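Local coordinates for DNA ligase (Alteromonas mediterranea, PDB 6GDR), which probably seals nicks in DNA as a minimal Lig E-type ATP-dependent ligase, by way of an adenylated enzyme intermediate, at residues I7-H19 / Y199-K211. Residues are numbered along the deposited sequence; the frame is centred on the assembly and turned at random.
Unlike the reference sequence in segment 7-19: Gly18 (reference Ser). Unlike the reference sequence in segment 199-211: Ile208 (reference Leu). With AMP (adenosine monophosphate), chain G; nucleotides of chain A.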
ATOM      1  N   ILE D   7      -2.846  14.898 -15.785  0.75 70.15           N
ATOM      2  CA  ILE D   7      -3.529  16.146 -16.099  0.75 87.31           C
ATOM      3  C   ILE D   7      -4.274  16.653 -14.868  0.75 90.34           C
ATOM      4  O   ILE D   7      -4.382  17.862 -14.656  0.75 85.65           O
ATOM      5  CB  ILE D   7      -4.484  15.971 -17.302  0.50 84.77           C
ATOM      6  CG1 ILE D   7      -5.360  17.216 -17.484  0.50 92.17           C
ATOM      7  CG2 ILE D   7      -5.343  14.728 -17.129  0.50 89.36           C
ATOM      8  CD1 ILE D   7      -6.120  17.247 -18.794  0.50 58.37           C
ATOM      9  N   VAL D   8      -4.783  15.730 -14.055  0.75 90.55           N
ATOM     10  CA  VAL D   8      -5.446  16.097 -12.809  0.75 95.82           C
ATOM     11  C   VAL D   8      -4.389  16.400 -11.754  0.75 87.35           C
ATOM     12  O   VAL D   8      -3.318  15.784 -11.716  0.75 77.93           O
ATOM     13  CB  VAL D   8      -6.404  14.982 -12.347  0.75 79.40           C
ATOM     14  CG1 VAL D   8      -7.165  15.412 -11.098  0.75 66.79           C
ATOM     15  CG2 VAL D   8      -7.377  14.619 -13.459  0.75 71.80           C
ATOM     16  N   ASP D   9      -4.695  17.362 -10.884  0.75 79.24           N
ATOM     17  CA  ASP D   9      -3.716  17.856  -9.922  0.75 91.92           C
ATOM     18  C   ASP D   9      -3.345  16.788  -8.898  0.75 96.46           C
ATOM     19  O   ASP D   9      -2.367  16.057  -9.088  0.75 85.26           O
ATOM     20  CB  ASP D   9      -4.250  19.110  -9.220  0.75 81.64           C
ATOM     21  CG  ASP D   9      -3.224  19.744  -8.300  0.75 82.21           C
ATOM     22  OD1 ASP D   9      -2.223  20.281  -8.815  0.75 80.91           O
ATOM     23  OD2 ASP D   9      -3.418  19.706  -7.066  1.00 87.50           O
ATOM     24  N   GLY D  10      -4.116  16.686  -7.814  1.00 86.48           N
ATOM     25  CA  GLY D  10      -3.764  15.785  -6.740  1.00 74.78           C
ATOM     26  C   GLY D  10      -4.092  14.337  -7.050  1.00 72.24           C
ATOM     27  O   GLY D  10      -4.913  14.019  -7.910  1.00 72.73           O
ATOM     28  N   LEU D  11      -3.427  13.445  -6.321  1.00 58.51           N
ATOM     29  CA  LEU D  11      -3.639  12.017  -6.490  1.00 65.98           C
ATOM     30  C   LEU D  11      -4.932  11.580  -5.814  1.00 65.95           C
ATOM     31  O   LEU D  11      -5.331  12.116  -4.776  1.00 46.52           O
ATOM     32  CB  LEU D  11      -2.467  11.224  -5.909  1.00 63.10           C
ATOM     33  CG  LEU D  11      -1.099  11.408  -6.567  1.00 74.23           C
ATOM     34  CD1 LEU D  11      -0.052  10.583  -5.834  1.00 59.27           C
ATOM     35  CD2 LEU D  11      -1.138  11.028  -8.040  1.00 61.16           C
ATOM     36  N   GLN D  12      -5.590  10.596  -6.419  1.00 59.07           N
ATOM     37  CA  GLN D  12      -6.770   9.983  -5.821  1.00 59.69           C
ATOM     38  C   GLN D  12      -6.308   8.957  -4.795  1.00 57.85           C
ATOM     39  O   GLN D  12      -5.719   7.931  -5.151  1.00 71.30           O
ATOM     40  CB  GLN D  12      -7.643   9.336  -6.892  1.00 65.60           C
ATOM     41  CG  GLN D  12      -8.933   8.734  -6.354  1.00 54.22           C
ATOM     42  CD  GLN D  12      -9.808   8.152  -7.445  1.00 62.68           C
ATOM     43  OE1 GLN D  12      -9.317   7.720  -8.489  1.00 69.92           O
ATOM     44  NE2 GLN D  12     -11.116   8.141  -7.212  1.00 59.21           N
ATOM     45  N   LEU D  13      -6.565   9.233  -3.522  1.00 60.23           N
ATOM     46  CA  LEU D  13      -6.190   8.323  -2.453  1.00 66.40           C
ATOM     47  C   LEU D  13      -7.329   7.347  -2.170  1.00 50.26           C
ATOM     48  O   LEU D  13      -8.480   7.565  -2.554  1.00 55.93           O
ATOM     49  CB  LEU D  13      -5.827   9.104  -1.189  1.00 61.84           C
ATOM     50  CG  LEU D  13      -4.797  10.223  -1.374  1.00 71.20           C
ATOM     51  CD1 LEU D  13      -4.438  10.844  -0.032  1.00 81.52           C
ATOM     52  CD2 LEU D  13      -3.544   9.725  -2.084  1.00 66.02           C
ATOM     53  N   ALA D  14      -6.988   6.258  -1.489  1.00 43.28           N
ATOM     54  CA  ALA D  14      -7.921   5.170  -1.236  1.00 64.26           C
ATOM     55  C   ALA D  14      -8.501   5.292   0.167  1.00 51.00           C
ATOM     56  O   ALA D  14      -7.765   5.517   1.133  1.00 66.31           O
ATOM     57  CB  ALA D  14      -7.231   3.816  -1.404  1.00 57.57           C
ATOM     58  N   LYS D  15      -9.819   5.142   0.271  1.00 53.95           N
ATOM     59  CA  LYS D  15     -10.507   5.166   1.555  1.00 57.74           C
ATOM     60  C   LYS D  15     -10.570   3.758   2.132  1.00 62.20           C
ATOM     61  O   LYS D  15     -10.706   2.777   1.395  1.00 65.21           O
ATOM     62  CB  LYS D  15     -11.923   5.729   1.399  1.00 60.65           C
ATOM     63  CG  LYS D  15     -12.723   5.831   2.703  1.00 70.71           C
ATOM     64  CD  LYS D  15     -14.202   5.534   2.492  1.00 83.07           C
ATOM     65  CE  LYS D  15     -14.966   6.763   2.037  1.00 79.58           C
ATOM     66  NZ  LYS D  15     -15.311   7.643   3.186  1.00 85.86           N
ATOM     67  N   GLN D  16     -10.468   3.666   3.454  1.00 71.46           N
ATOM     68  CA  GLN D  16     -10.598   2.384   4.127  1.00 61.09           C
ATOM     69  C   GLN D  16     -12.013   1.836   3.956  1.00 72.22           C
ATOM     70  O   GLN D  16     -12.972   2.572   3.711  1.00 79.21           O
ATOM     71  CB  GLN D  16     -10.251   2.523   5.608  1.00 71.12           C
ATOM     72  CG  GLN D  16      -8.822   2.983   5.852  1.00 82.58           C
ATOM     73  CD  GLN D  16      -8.536   3.258   7.314  1.00 82.09           C
ATOM     74  OE1 GLN D  16      -9.453   3.398   8.124  1.00 96.00           O
ATOM     75  NE2 GLN D  16      -7.256   3.335   7.660  1.00 75.26           N
ATOM     76  N   TYR D  17     -12.134   0.515   4.098  1.00 74.76           N
ATOM     77  CA  TYR D  17     -13.387  -0.159   3.778  1.00 67.67           C
ATOM     78  C   TYR D  17     -14.500   0.238   4.742  1.00 98.44           C
ATOM     79  O   TYR D  17     -15.584   0.655   4.317  1.00 93.62           O
ATOM     80  CB  TYR D  17     -13.180  -1.674   3.792  1.00 75.31           C
ATOM     81  CG  TYR D  17     -14.427  -2.466   3.475  1.00 73.25           C
ATOM     82  CD1 TYR D  17     -15.034  -2.372   2.231  1.00 71.49           C
ATOM     83  CD2 TYR D  17     -14.992  -3.314   4.418  1.00 81.86           C
ATOM     84  CE1 TYR D  17     -16.174  -3.094   1.935  1.00 74.36           C
ATOM     85  CE2 TYR D  17     -16.133  -4.042   4.132  1.00 86.09           C
ATOM     86  CZ  TYR D  17     -16.718  -3.928   2.888  1.00 91.51           C
ATOM     87  OH  TYR D  17     -17.853  -4.650   2.598  1.00103.27           O
ATOM     88  N   GLY D  18     -14.251   0.118   6.047  1.00102.82           N
ATOM     89  CA  GLY D  18     -15.296   0.311   7.042  1.00105.78           C
ATOM     90  C   GLY D  18     -15.885   1.709   7.085  1.00104.52           C
ATOM     91  O   GLY D  18     -16.899   1.910   7.765  1.00 95.44           O
ATOM     92  N   HIS D  19     -15.289   2.669   6.386  1.00111.41           N
ATOM     93  CA  HIS D  19     -15.765   4.048   6.427  1.00112.07           C
ATOM     94  C   HIS D  19     -16.590   4.377   5.188  1.00103.64           C
ATOM     95  O   HIS D  19     -17.766   4.727   5.289  1.00 88.99           O
ATOM     96  CB  HIS D  19     -14.585   5.015   6.548  1.00106.24           C
ATOM     97  CG  HIS D  19     -13.638   4.677   7.659  1.00122.58           C
ATOM     98  ND1 HIS D  19     -13.920   3.725   8.616  1.00115.83           N
ATOM     99  CD2 HIS D  19     -12.410   5.161   7.961  1.00116.39           C
ATOM    100  CE1 HIS D  19     -12.908   3.639   9.461  1.00106.14           C
ATOM    101  NE2 HIS D  19     -11.978   4.499   9.086  1.00 97.27           N
ATOM    102  N   TYR D 199     -12.070  10.347 -12.368  1.00 59.28           N
ATOM    103  CA  TYR D 199     -10.910  10.585 -11.522  1.00 68.60           C
ATOM    104  C   TYR D 199     -11.084  11.880 -10.739  1.00 69.59           C
ATOM    105  O   TYR D 199     -11.557  12.889 -11.270  1.00 74.92           O
ATOM    106  CB  TYR D 199      -9.639  10.646 -12.370  1.00 74.34           C
ATOM    107  CG  TYR D 199      -8.363  10.494 -11.572  1.00 68.97           C
ATOM    108  CD1 TYR D 199      -7.727   9.263 -11.474  1.00 68.81           C
ATOM    109  CD2 TYR D 199      -7.798  11.578 -10.913  1.00 64.62           C
ATOM    110  CE1 TYR D 199      -6.563   9.116 -10.746  1.00 66.67           C
ATOM    111  CE2 TYR D 199      -6.632  11.439 -10.182  1.00 66.91           C
ATOM    112  CZ  TYR D 199      -6.020  10.207 -10.102  1.00 64.93           C
ATOM    113  OH  TYR D 199      -4.860  10.064  -9.375  1.00 68.07           O
ATOM    114  N   HIS D 200     -10.703  11.845  -9.465  1.00 69.27           N
ATOM    115  CA  HIS D 200     -10.810  13.016  -8.604  1.00 77.62           C
ATOM    116  C   HIS D 200      -9.900  12.820  -7.401  1.00 66.20           C
ATOM    117  O   HIS D 200      -9.901  11.747  -6.791  1.00 57.66           O
ATOM    118  CB  HIS D 200     -12.259  13.240  -8.159  1.00 77.37           C
ATOM    119  CG  HIS D 200     -12.412  14.294  -7.105  1.00 97.25           C
ATOM    120  ND1 HIS D 200     -12.942  14.028  -5.860  1.00 98.87           N
ATOM    121  CD2 HIS D 200     -12.102  15.611  -7.109  1.00 92.76           C
ATOM    122  CE1 HIS D 200     -12.955  15.139  -5.144  1.00101.73           C
ATOM    123  NE2 HIS D 200     -12.450  16.113  -5.879  1.00109.44           N
ATOM    124  N   SER D 201      -9.131  13.852  -7.069  1.00 54.59           N
ATOM    125  CA  SER D 201      -8.187  13.756  -5.968  1.00 69.09           C
ATOM    126  C   SER D 201      -8.914  13.474  -4.657  1.00 65.16           C
ATOM    127  O   SER D 201     -10.130  13.651  -4.534  1.00 57.45           O
ATOM    128  CB  SER D 201      -7.380  15.047  -5.842  1.00 65.77           C
ATOM    129  OG  SER D 201      -8.216  16.135  -5.485  1.00 63.02           O
ATOM    130  N   GLY D 202      -8.147  13.023  -3.667  1.00 65.16           N
ATOM    131  CA  GLY D 202      -8.681  12.796  -2.341  1.00 56.69           C
ATOM    132  C   GLY D 202      -9.322  11.431  -2.184  1.00 63.72           C
ATOM    133  O   GLY D 202      -9.309  10.580  -3.075  1.00 59.70           O
ATOM    134  N   ARG D 203      -9.904  11.230  -1.006  1.00 59.84           N
ATOM    135  CA  ARG D 203     -10.533   9.969  -0.643  1.00 57.55           C
ATOM    136  C   ARG D 203     -12.038  10.049  -0.853  1.00 49.82           C
ATOM    137  O   ARG D 203     -12.657  11.089  -0.611  1.00 63.33           O
ATOM    138  CB  ARG D 203     -10.228   9.615   0.816  1.00 57.71           C
ATOM    139  CG  ARG D 203      -8.803   9.140   1.051  1.00 74.45           C
ATOM    140  CD  ARG D 203      -8.496   8.989   2.533  1.00 79.27           C
ATOM    141  NE  ARG D 203      -7.263   8.238   2.762  1.00 80.22           N
ATOM    142  CZ  ARG D 203      -6.048   8.773   2.855  0.41 69.07           C
ATOM    143  NH1 ARG D 203      -5.873  10.083   2.744  1.00 72.83           N
ATOM    144  NH2 ARG D 203      -4.998   7.989   3.064  0.90 79.16           N
ATOM    145  N   SER D 204     -12.619   8.945  -1.309  1.00 56.34           N
ATOM    146  CA  SER D 204     -14.062   8.825  -1.488  1.00 59.00           C
ATOM    147  C   SER D 204     -14.374   7.349  -1.697  1.00 55.30           C
ATOM    148  O   SER D 204     -13.472   6.505  -1.740  1.00 63.47           O
ATOM    149  CB  SER D 204     -14.561   9.672  -2.660  1.00 58.53           C
ATOM    150  OG  SER D 204     -14.155   9.119  -3.902  1.00 46.31           O
ATOM    151  N   ASP D 205     -15.664   7.039  -1.825  1.00 63.24           N
ATOM    152  CA  ASP D 205     -16.086   5.667  -2.079  1.00 58.19           C
ATOM    153  C   ASP D 205     -15.766   5.201  -3.491  1.00 59.38           C
ATOM    154  O   ASP D 205     -16.016   4.032  -3.804  1.00 54.59           O
ATOM    155  CB  ASP D 205     -17.587   5.524  -1.817  1.00 62.28           C
ATOM    156  CG  ASP D 205     -17.922   5.506  -0.338  1.00 69.63           C
ATOM    157  OD1 ASP D 205     -17.149   4.911   0.442  1.00 67.31           O
ATOM    158  OD2 ASP D 205     -18.959   6.087   0.044  1.00 86.76           O
ATOM    159  N   LYS D 206     -15.224   6.070  -4.346  1.00 48.10           N
ATOM    160  CA  LYS D 206     -14.876   5.667  -5.703  1.00 66.97           C
ATOM    161  C   LYS D 206     -13.659   4.751  -5.737  1.00 63.49           C
ATOM    162  O   LYS D 206     -13.503   3.989  -6.698  1.00 55.89           O
ATOM    163  CB  LYS D 206     -14.617   6.903  -6.566  1.00 62.33           C
ATOM    164  CG  LYS D 206     -15.686   7.984  -6.454  1.00 78.02           C
ATOM    165  CD  LYS D 206     -15.387   9.167  -7.365  1.00 93.64           C
ATOM    166  CE  LYS D 206     -16.123  10.419  -6.919  1.00 95.20           C
ATOM    167  NZ  LYS D 206     -15.502  11.029  -5.711  1.00 88.04           N
ATOM    168  N   LEU D 207     -12.801   4.808  -4.719  1.00 51.64           N
ATOM    169  CA  LEU D 207     -11.591   3.992  -4.663  1.00 49.03           C
ATOM    170  C   LEU D 207     -11.380   3.570  -3.215  1.00 56.15           C
ATOM    171  O   LEU D 207     -10.945   4.380  -2.390  1.00 51.47           O
ATOM    172  CB  LEU D 207     -10.379   4.758  -5.192  1.00 52.87           C
ATOM    173  CG  LEU D 207      -9.024   4.050  -5.113  1.00 55.48           C
ATOM    174  CD1 LEU D 207      -9.037   2.754  -5.910  1.00 61.18           C
ATOM    175  CD2 LEU D 207      -7.920   4.970  -5.607  1.00 61.81           C
ATOM    176  N   ILE D 208     -11.670   2.307  -2.910  1.00 50.62           N
ATOM    177  CA  ILE D 208     -11.688   1.819  -1.536  1.00 42.54           C
ATOM    178  C   ILE D 208     -10.554   0.825  -1.333  1.00 52.79           C
ATOM    179  O   ILE D 208     -10.126   0.126  -2.259  1.00 61.67           O
ATOM    180  CB  ILE D 208     -13.058   1.198  -1.190  1.00 59.63           C
ATOM    181  CG1 ILE D 208     -14.119   2.300  -1.110  1.00 50.03           C
ATOM    182  CG2 ILE D 208     -13.011   0.438   0.134  1.00 58.07           C
ATOM    183  CD1 ILE D 208     -15.480   1.878  -1.601  0.50 57.20           C
ATOM    184  N   LYS D 209     -10.072   0.768  -0.094  1.00 60.69           N
ATOM    185  CA  LYS D 209      -8.907  -0.012   0.295  1.00 53.26           C
ATOM    186  C   LYS D 209      -9.336  -1.040   1.331  1.00 56.77           C
ATOM    187  O   LYS D 209     -10.024  -0.699   2.299  1.00 53.35           O
ATOM    188  CB  LYS D 209      -7.831   0.922   0.853  1.00 56.88           C
ATOM    189  CG  LYS D 209      -6.618   0.275   1.489  1.00 68.95           C
ATOM    190  CD  LYS D 209      -5.994   1.224   2.509  1.00 69.80           C
ATOM    191  CE  LYS D 209      -5.740   2.625   1.935  1.00 76.54           C
ATOM    192  NZ  LYS D 209      -5.255   3.576   2.970  1.00 90.39           N
ATOM    193  N   VAL D 210      -8.933  -2.293   1.130  1.00 52.62           N
ATOM    194  CA  VAL D 210      -9.367  -3.400   1.975  1.00 52.41           C
ATOM    195  C   VAL D 210      -8.137  -4.175   2.425  1.00 52.84           C
ATOM    196  O   VAL D 210      -7.404  -4.720   1.591  1.00 57.47           O
ATOM    197  CB  VAL D 210     -10.352  -4.328   1.244  1.00 54.26           C
ATOM    198  CG1 VAL D 210     -11.064  -5.222   2.242  1.00 64.81           C
ATOM    199  CG2 VAL D 210     -11.358  -3.517   0.434  1.00 65.99           C
ATOM    200  N   LYS D 211      -7.920  -4.233   3.738  1.00 56.33           N
ATOM    201  CA  LYS D 211      -6.790  -4.945   4.316  1.00 51.50           C
ATOM    202  C   LYS D 211      -7.236  -5.633   5.598  1.00 65.04           C
ATOM    203  O   LYS D 211      -8.106  -5.133   6.317  1.00 51.84           O
ATOM    204  CB  LYS D 211      -5.618  -3.999   4.618  1.00 53.99           C
ATOM    205  CG  LYS D 211      -4.903  -3.464   3.385  1.00 61.07           C
ATOM    206  CD  LYS D 211      -4.144  -2.175   3.687  1.00 57.69           C
ATOM    207  CE  LYS D 211      -3.025  -2.380   4.698  1.00 62.97           C
ATOM    208  NZ  LYS D 211      -1.949  -3.274   4.189  1.00 78.61           N
TER
HETATM  209  P   AMP G 300      -1.979   3.022   0.984  1.00127.79           P
HETATM  210  O1P AMP G 300      -1.368   1.705   0.565  1.00157.78           O
HETATM  211  O2P AMP G 300      -2.857   3.061   2.213  1.00105.70           O
HETATM  212  O5' AMP G 300      -2.825   3.594  -0.260  1.00112.56           O
HETATM  213  C5' AMP G 300      -3.064   2.755  -1.385  1.00 91.44           C
HETATM  214  C4' AMP G 300      -1.804   2.659  -2.243  1.00107.46           C
HETATM  215  O4' AMP G 300      -1.639   1.319  -2.717  1.00100.79           O
HETATM  216  C3' AMP G 300      -1.803   3.572  -3.458  1.00 80.32           C
HETATM  217  O3' AMP G 300      -0.829   4.607  -3.286  1.00 93.16           O
HETATM  218  C2' AMP G 300      -1.459   2.683  -4.638  1.00 82.98           C
HETATM  219  O2' AMP G 300      -0.348   3.197  -5.373  1.00 86.99           O
HETATM  220  C1' AMP G 300      -1.104   1.325  -4.044  1.00 86.77           C
HETATM  221  N9  AMP G 300      -1.607   0.131  -4.777  1.00 81.28           N
HETATM  222  C8  AMP G 300      -0.954  -1.048  -4.772  1.00 80.34           C
HETATM  223  N7  AMP G 300      -1.613  -1.977  -5.509  1.00 57.43           N
HETATM  224  C5  AMP G 300      -2.713  -1.390  -6.005  1.00 71.27           C
HETATM  225  C6  AMP G 300      -3.840  -1.813  -6.865  1.00 62.45           C
HETATM  226  N6  AMP G 300      -3.904  -3.077  -7.337  1.00 61.51           N
HETATM  227  N1  AMP G 300      -4.794  -0.905  -7.155  1.00 62.83           N
HETATM  228  C2  AMP G 300      -4.737   0.355  -6.686  1.00 66.49           C
HETATM  229  N3  AMP G 300      -3.740   0.802  -5.898  1.00 57.58           N
HETATM  230  C4  AMP G 300      -2.711  -0.000  -5.528  1.00 75.53           C
ATOM    231  P    DA A   6     -10.679  14.874   0.041  1.00 51.30           P
ATOM    232  OP1  DA A   6     -10.638  15.255  -1.388  1.00 63.16           O
ATOM    233  OP2  DA A   6     -10.137  13.570   0.488  1.00 49.41           O
ATOM    234  O5'  DA A   6      -9.958  16.012   0.892  1.00 50.07           O
ATOM    235  C5'  DA A   6     -10.566  17.290   1.021  1.00 57.72           C
ATOM    236  C4'  DA A   6      -9.776  18.157   1.974  1.00 45.99           C
ATOM    237  O4'  DA A   6     -10.151  17.836   3.346  1.00 46.35           O
ATOM    238  C3'  DA A   6      -8.262  17.966   1.884  1.00 58.10           C
ATOM    239  O3'  DA A   6      -7.597  19.224   1.867  1.00 53.95           O
ATOM    240  C2'  DA A   6      -7.935  17.138   3.122  1.00 60.57           C
ATOM    241  C1'  DA A   6      -8.992  17.597   4.112  1.00 59.79           C
ATOM    242  N9   DA A   6      -9.297  16.616   5.152  1.00 57.87           N
ATOM    243  C8   DA A   6      -9.546  15.282   4.981  1.00 56.01           C
ATOM    244  N7   DA A   6      -9.785  14.640   6.100  1.00 50.75           N
ATOM    245  C5   DA A   6      -9.688  15.619   7.073  1.00 51.76           C
ATOM    246  C6   DA A   6      -9.837  15.584   8.474  1.00 48.96           C
ATOM    247  N6   DA A   6     -10.128  14.472   9.155  1.00 52.08           N
ATOM    248  N1   DA A   6      -9.676  16.741   9.149  1.00 45.34           N
ATOM    249  C2   DA A   6      -9.385  17.853   8.464  1.00 51.69           C
ATOM    250  N3   DA A   6      -9.221  18.010   7.150  1.00 53.52           N
ATOM    251  C4   DA A   6      -9.387  16.844   6.506  1.00 48.87           C
ATOM    252  P    DG A   5     -15.786  10.774   1.989  1.00 90.33           P
ATOM    253  OP1  DG A   5     -16.492  10.372   0.752  1.00 72.50           O
ATOM    254  OP2  DG A   5     -15.083   9.761   2.809  1.00 81.61           O
ATOM    255  O5'  DG A   5     -14.731  11.917   1.632  1.00 76.30           O
ATOM    256  C5'  DG A   5     -15.185  13.191   1.201  1.00 68.86           C
ATOM    257  C4'  DG A   5     -14.232  14.278   1.650  1.00 64.79           C
ATOM    258  O4'  DG A   5     -14.353  14.465   3.081  1.00 51.86           O
ATOM    259  C3'  DG A   5     -12.754  13.980   1.380  1.00 57.58           C
ATOM    260  O3'  DG A   5     -12.207  14.966   0.519  1.00 56.94           O
ATOM    261  C2'  DG A   5     -12.099  13.979   2.768  1.00 60.20           C
ATOM    262  C1'  DG A   5     -13.087  14.764   3.612  1.00 55.40           C
ATOM    263  N9   DG A   5     -13.082  14.422   5.034  1.00 53.46           N
ATOM    264  C8   DG A   5     -13.107  13.165   5.591  1.00 53.73           C
ATOM    265  N7   DG A   5     -13.111  13.175   6.895  1.00 46.64           N
ATOM    266  C5   DG A   5     -13.089  14.525   7.223  1.00 46.53           C
ATOM    267  C6   DG A   5     -13.083  15.157   8.490  1.00 47.88           C
ATOM    268  O6   DG A   5     -13.091  14.631   9.611  1.00 52.03           O
ATOM    269  N1   DG A   5     -13.059  16.546   8.371  1.00 52.78           N
ATOM    270  C2   DG A   5     -13.046  17.233   7.180  1.00 57.19           C
ATOM    271  N2   DG A   5     -13.026  18.570   7.262  1.00 57.21           N
ATOM    272  N3   DG A   5     -13.054  16.652   5.991  1.00 51.83           N
ATOM    273  C4   DG A   5     -13.075  15.303   6.088  1.00 49.99           C
TER
HETATM  274  O   HOH W   1     -11.483   7.915  -3.798  1.00 59.42           O
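Gln12 CB sits over one face of the Tyr199 ring, offset toward the rim, 4.1 Å from its centroid, in a CH-pi contact. With CG anti to the backbone N (chi1 -177°), CG comes beside His200 O and the extended chain runs past the ring in the opposite direction. Gln12 N also donates to Tyr199 OH at 3.1 Å, nearly straight. Val8 CG1 and Gly10 O meet the ring at its edge. With an alanine at Tyr199, Gln12 N is likely to lose this acceptor, and a gap would probably open beneath Gln12 CB and beside Val8.

Further along, the backbones pair in parallel. Lys15 N donates to Leu207 O, in the carbonyl plane, and Lys209 N to Lys15 O at 2.6 Å. Ala14 CB packs against Lys209 CB at 3.7 Å, and Leu207 CG lies on another side of it, with Met191 of strand 189-194 nearby. A water between the segments donates to Leu13 O and Ser204 O and accepts from Ser204 OG.

The DNA side is looser. Leu13 CB sits over one face of the Arg203 guanidinium, whose NE bonds only weakly to Ala14 O. Arg203 N grips OP2 of DA6 of chain A at 2.8 Å.

Strand 15-16 is the outermost strand of its sheet within this chain. Lys34 NZ is hydrogen-bonded to the AMP. Lys209 NZ, from strand 207-210, donates to AMP O2P at 2.6 Å, consistent with the motif V lysine of the nucleotidyltransferase domain.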